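Local coordinates for protein aminotransferase (PDB 2FNU) that catalyses the pyridoxal-phosphate-dependent transamination of a UDP-linked 4-keto sugar, the second step in making pseudaminic acid for flagellin modification, at residues L114-I125 with V140-S148. Residues are numbered along the deposited sequence; the frame is centred on the assembly and turned at random.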
loop_
_atom_site.group_PDB
_atom_site.type_symbol
_atom_site.label_atom_id
_atom_site.label_comp_id
_atom_site.label_asym_id
_atom_site.label_seq_id
_atom_site.Cartn_x
_atom_site.Cartn_y
_atom_site.Cartn_z
ATOM N N LEU B 114 27.327 -12.092 15.198
ATOM C CA LEU B 114 25.991 -12.661 15.050
ATOM C C LEU B 114 25.841 -14.015 15.721
ATOM O O LEU B 114 24.794 -14.316 16.293
ATOM C CB LEU B 114 25.608 -12.817 13.566
ATOM C CG LEU B 114 25.679 -11.585 12.672
ATOM C CD1 LEU B 114 25.389 -11.992 11.233
ATOM C CD2 LEU B 114 24.652 -10.572 13.166
ATOM N N GLU B 115 26.867 -14.857 15.611
ATOM C CA GLU B 115 26.729 -16.235 16.087
ATOM C C GLU B 115 26.418 -16.288 17.581
ATOM O O GLU B 115 25.632 -17.130 18.027
ATOM C CB GLU B 115 27.966 -17.079 15.714
ATOM C CG GLU B 115 27.781 -18.586 15.977
ATOM C CD GLU B 115 28.665 -19.455 15.092
ATOM O OE1 GLU B 115 29.677 -18.941 14.564
ATOM O OE2 GLU B 115 28.324 -20.641 14.910
ATOM N N LYS B 116 26.979 -15.353 18.347
ATOM C CA LYS B 116 26.750 -15.356 19.786
ATOM C C LYS B 116 25.293 -15.108 20.167
ATOM O O LYS B 116 24.900 -15.360 21.301
ATOM C CB LYS B 116 27.664 -14.349 20.487
ATOM C CG LYS B 116 27.438 -12.890 20.102
ATOM C CD LYS B 116 28.337 -12.012 20.975
ATOM C CE LYS B 116 28.278 -10.564 20.587
ATOM N NZ LYS B 116 29.367 -9.814 21.288
ATOM N N LEU B 117 24.501 -14.616 19.206
ATOM C CA LEU B 117 23.108 -14.249 19.466
ATOM C C LEU B 117 22.133 -15.363 19.135
ATOM O O LEU B 117 20.938 -15.254 19.439
ATOM C CB LEU B 117 22.727 -13.020 18.637
ATOM C CG LEU B 117 23.569 -11.773 18.890
ATOM C CD1 LEU B 117 23.184 -10.707 17.868
ATOM C CD2 LEU B 117 23.391 -11.252 20.302
ATOM N N ILE B 118 22.640 -16.424 18.514
ATOM C CA ILE B 118 21.801 -17.508 18.061
ATOM C C ILE B 118 21.470 -18.453 19.211
ATOM O O ILE B 118 22.346 -18.812 20.020
ATOM C CB ILE B 118 22.468 -18.273 16.897
ATOM C CG1 ILE B 118 22.683 -17.321 15.715
ATOM C CG2 ILE B 118 21.617 -19.473 16.471
ATOM C CD1 ILE B 118 23.492 -17.892 14.525
ATOM N N ASN B 119 20.202 -18.823 19.298
ATOM C CA ASN B 119 19.756 -19.775 20.303
ATOM C C ASN B 119 18.614 -20.599 19.717
ATOM O O ASN B 119 18.325 -20.502 18.513
ATOM C CB ASN B 119 19.326 -19.036 21.580
ATOM C CG ASN B 119 18.196 -18.044 21.332
ATOM O OD1 ASN B 119 17.211 -18.371 20.682
ATOM N ND2 ASN B 119 18.339 -16.834 21.849
ATOM N N GLU B 120 17.969 -21.416 20.547
ATOM C CA GLU B 120 16.925 -22.315 20.064
ATOM C C GLU B 120 15.712 -21.602 19.465
ATOM O O GLU B 120 14.969 -22.203 18.702
ATOM C CB GLU B 120 16.488 -23.279 21.184
ATOM C CG GLU B 120 15.958 -22.599 22.466
ATOM C CD GLU B 120 17.029 -21.831 23.274
ATOM O OE1 GLU B 120 18.241 -22.155 23.182
ATOM O OE2 GLU B 120 16.645 -20.893 24.009
ATOM N N ARG B 121 15.542 -20.319 19.791
ATOM C CA ARG B 121 14.390 -19.545 19.306
ATOM C C ARG B 121 14.675 -18.791 18.004
ATOM O O ARG B 121 13.750 -18.236 17.394
ATOM C CB ARG B 121 13.973 -18.530 20.363
ATOM C CG ARG B 121 13.434 -19.182 21.629
ATOM C CD ARG B 121 12.864 -18.162 22.610
ATOM N NE ARG B 121 12.092 -18.851 23.642
ATOM C CZ ARG B 121 10.803 -19.169 23.541
ATOM N NH1 ARG B 121 10.103 -18.842 22.462
ATOM N NH2 ARG B 121 10.206 -19.812 24.536
ATOM N N THR B 122 15.936 -18.759 17.584
ATOM C CA THR B 122 16.299 -17.971 16.398
ATOM C C THR B 122 15.718 -18.585 15.129
ATOM O O THR B 122 15.882 -19.774 14.875
ATOM C CB THR B 122 17.831 -17.842 16.264
ATOM O OG1 THR B 122 18.381 -17.493 17.540
ATOM C CG2 THR B 122 18.198 -16.745 15.238
ATOM N N LYS B 123 15.076 -17.742 14.316
ATOM C CA LYS B 123 14.438 -18.177 13.077
ATOM C C LYS B 123 15.160 -17.672 11.818
ATOM O O LYS B 123 15.193 -18.348 10.789
ATOM C CB LYS B 123 12.984 -17.684 13.066
ATOM C CG LYS B 123 12.188 -18.159 11.871
ATOM C CD LYS B 123 11.939 -19.672 11.933
ATOM C CE LYS B 123 11.169 -20.126 10.709
ATOM N NZ LYS B 123 10.867 -21.587 10.726
ATOM N N ALA B 124 15.727 -16.476 11.895
ATOM C CA ALA B 124 16.303 -15.852 10.710
ATOM C C ALA B 124 17.245 -14.743 11.108
ATOM O O ALA B 124 17.249 -14.325 12.278
ATOM C CB ALA B 124 15.175 -15.259 9.818
ATOM N N ILE B 125 18.009 -14.266 10.124
ATOM C CA ILE B 125 18.802 -13.043 10.279
ATOM C C ILE B 125 18.355 -12.073 9.180
ATOM O O ILE B 125 18.279 -12.481 8.019
ATOM C CB ILE B 125 20.318 -13.322 10.174
ATOM C CG1 ILE B 125 20.733 -14.326 11.266
ATOM C CG2 ILE B 125 21.128 -12.012 10.260
ATOM C CD1 ILE B 125 22.223 -14.663 11.268
ATOM N N VAL B 140 27.407 -14.316 6.131
ATOM C CA VAL B 140 26.045 -14.442 6.656
ATOM C C VAL B 140 25.337 -15.680 6.071
ATOM O O VAL B 140 24.593 -16.375 6.789
ATOM C CB VAL B 140 25.228 -13.152 6.396
ATOM C CG1 VAL B 140 23.798 -13.301 6.892
ATOM C CG2 VAL B 140 25.908 -11.933 7.073
ATOM N N GLN B 141 25.532 -15.930 4.770
ATOM C CA GLN B 141 24.983 -17.132 4.116
ATOM C C GLN B 141 25.422 -18.408 4.850
ATOM O O GLN B 141 24.599 -19.268 5.190
ATOM C CB GLN B 141 25.476 -17.230 2.674
ATOM C CG GLN B 141 24.798 -16.295 1.664
ATOM C CD GLN B 141 25.392 -16.431 0.272
ATOM O OE1 GLN B 141 26.604 -16.700 0.112
ATOM N NE2 GLN B 141 24.552 -16.226 -0.756
ATOM N N LYS B 142 26.723 -18.480 5.105
ATOM C CA LYS B 142 27.302 -19.675 5.724
ATOM C C LYS B 142 26.789 -19.842 7.133
ATOM O O LYS B 142 26.451 -20.960 7.555
ATOM C CB LYS B 142 28.823 -19.605 5.722
ATOM C CG LYS B 142 29.407 -19.901 4.351
ATOM C CD LYS B 142 30.921 -19.875 4.401
ATOM C CE LYS B 142 31.509 -20.206 3.033
ATOM N NZ LYS B 142 32.970 -19.908 3.007
ATOM N N LEU B 143 26.711 -18.732 7.865
ATOM C CA LEU B 143 26.182 -18.801 9.226
ATOM C C LEU B 143 24.723 -19.266 9.292
ATOM O O LEU B 143 24.328 -20.069 10.153
ATOM C CB LEU B 143 26.345 -17.454 9.913
ATOM C CG LEU B 143 26.024 -17.467 11.410
ATOM C CD1 LEU B 143 26.988 -18.350 12.203
ATOM C CD2 LEU B 143 26.021 -16.060 12.012
ATOM N N CYS B 144 23.898 -18.738 8.391
ATOM C CA CYS B 144 22.492 -19.105 8.361
ATOM C C CYS B 144 22.316 -20.574 7.975
ATOM O O CYS B 144 21.501 -21.276 8.557
ATOM C CB CYS B 144 21.735 -18.188 7.394
ATOM S SG CYS B 144 21.438 -16.511 8.069
ATOM N N LYS B 145 23.099 -21.038 7.004
ATOM C CA LYS B 145 23.041 -22.449 6.605
ATOM C C LYS B 145 23.449 -23.311 7.802
ATOM O O LYS B 145 22.778 -24.287 8.132
ATOM C CB LYS B 145 23.946 -22.709 5.405
ATOM C CG LYS B 145 23.847 -24.124 4.860
ATOM C CD LYS B 145 24.616 -24.257 3.568
ATOM C CE LYS B 145 24.430 -25.649 2.977
ATOM N NZ LYS B 145 25.104 -25.771 1.649
ATOM N N LYS B 146 24.529 -22.913 8.483
ATOM C CA LYS B 146 25.035 -23.692 9.620
ATOM C C LYS B 146 23.951 -23.880 10.683
ATOM O O LYS B 146 23.802 -24.972 11.239
ATOM C CB LYS B 146 26.278 -23.011 10.218
ATOM C CG LYS B 146 26.820 -23.652 11.502
ATOM C CD LYS B 146 28.003 -22.853 12.060
ATOM C CE LYS B 146 28.555 -23.527 13.312
ATOM N NZ LYS B 146 29.705 -22.767 13.864
ATOM N N HIS B 147 23.190 -22.817 10.965
ATOM C CA HIS B 147 22.225 -22.803 12.068
ATOM C C HIS B 147 20.764 -22.972 11.636
ATOM O O HIS B 147 19.848 -22.776 12.431
ATOM C CB HIS B 147 22.426 -21.528 12.892
ATOM C CG HIS B 147 23.680 -21.549 13.713
ATOM N ND1 HIS B 147 23.764 -22.228 14.907
ATOM C CD2 HIS B 147 24.903 -21.005 13.500
ATOM C CE1 HIS B 147 24.979 -22.083 15.407
ATOM N NE2 HIS B 147 25.695 -21.356 14.567
ATOM N N SER B 148 20.571 -23.380 10.383
ATOM C CA SER B 148 19.232 -23.630 9.832
ATOM C C SER B 148 18.327 -22.412 9.982
ATOM O O SER B 148 17.166 -22.533 10.371
ATOM C CB SER B 148 18.585 -24.859 10.484
ATOM O OG SER B 148 19.389 -26.005 10.255
HETATM O O HOH W 1 30.512 -20.272 12.213
#
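Glu115 in the 3-10 turn 115-117 and Ile125 in strand 122-125 both pack on helix 140-146, whose axis runs nearly antiparallel to the strand (164°) and 9.4 Å from it. This is the first strand-helix pair of a beta-alpha-beta unit, which strand 150-154 completes beside strand 122-128 in the large mixed sheet of this PLP-dependent aminotransferase. The contact lies away from the active site.

Leu143 is the central apolar residue. Leu143 CD2 meets Leu114 CB at 3.6 Å and also touches the CD1 methyls of Ile118 and Ile125. The other methyl, CD1, lies against the Glu115 carboxylate carbon. On the side of the strand, Ile125 CD1 rests 3.8 Å from Cys144 SG. Phe151 of strand 150-154 packs on both Cys144 and Val140.

Ile118 CD1 sits over one face of the His147 ring in a CH-pi contact, 3.9 Å from its centroid. The ring edge serves Glu115 instead, with carboxylate and ring planes perpendicular. The Glu115 chain leaves with CG anti to the backbone N (chi1 -170°) and stays extended, bringing OE2 to the helix end. There OE2 takes two donors. Lys146 NZ forms a salt bridge at the syn lone pair of Glu115 OE2, the side of OE1, and a water links this NZ to OE1. His147 NE2 donates to Glu115 OE2 from the anti side, well out of the carboxylate plane, while OE2 lies in the ring plane, 2.7 Å away and almost perfectly straight (179°).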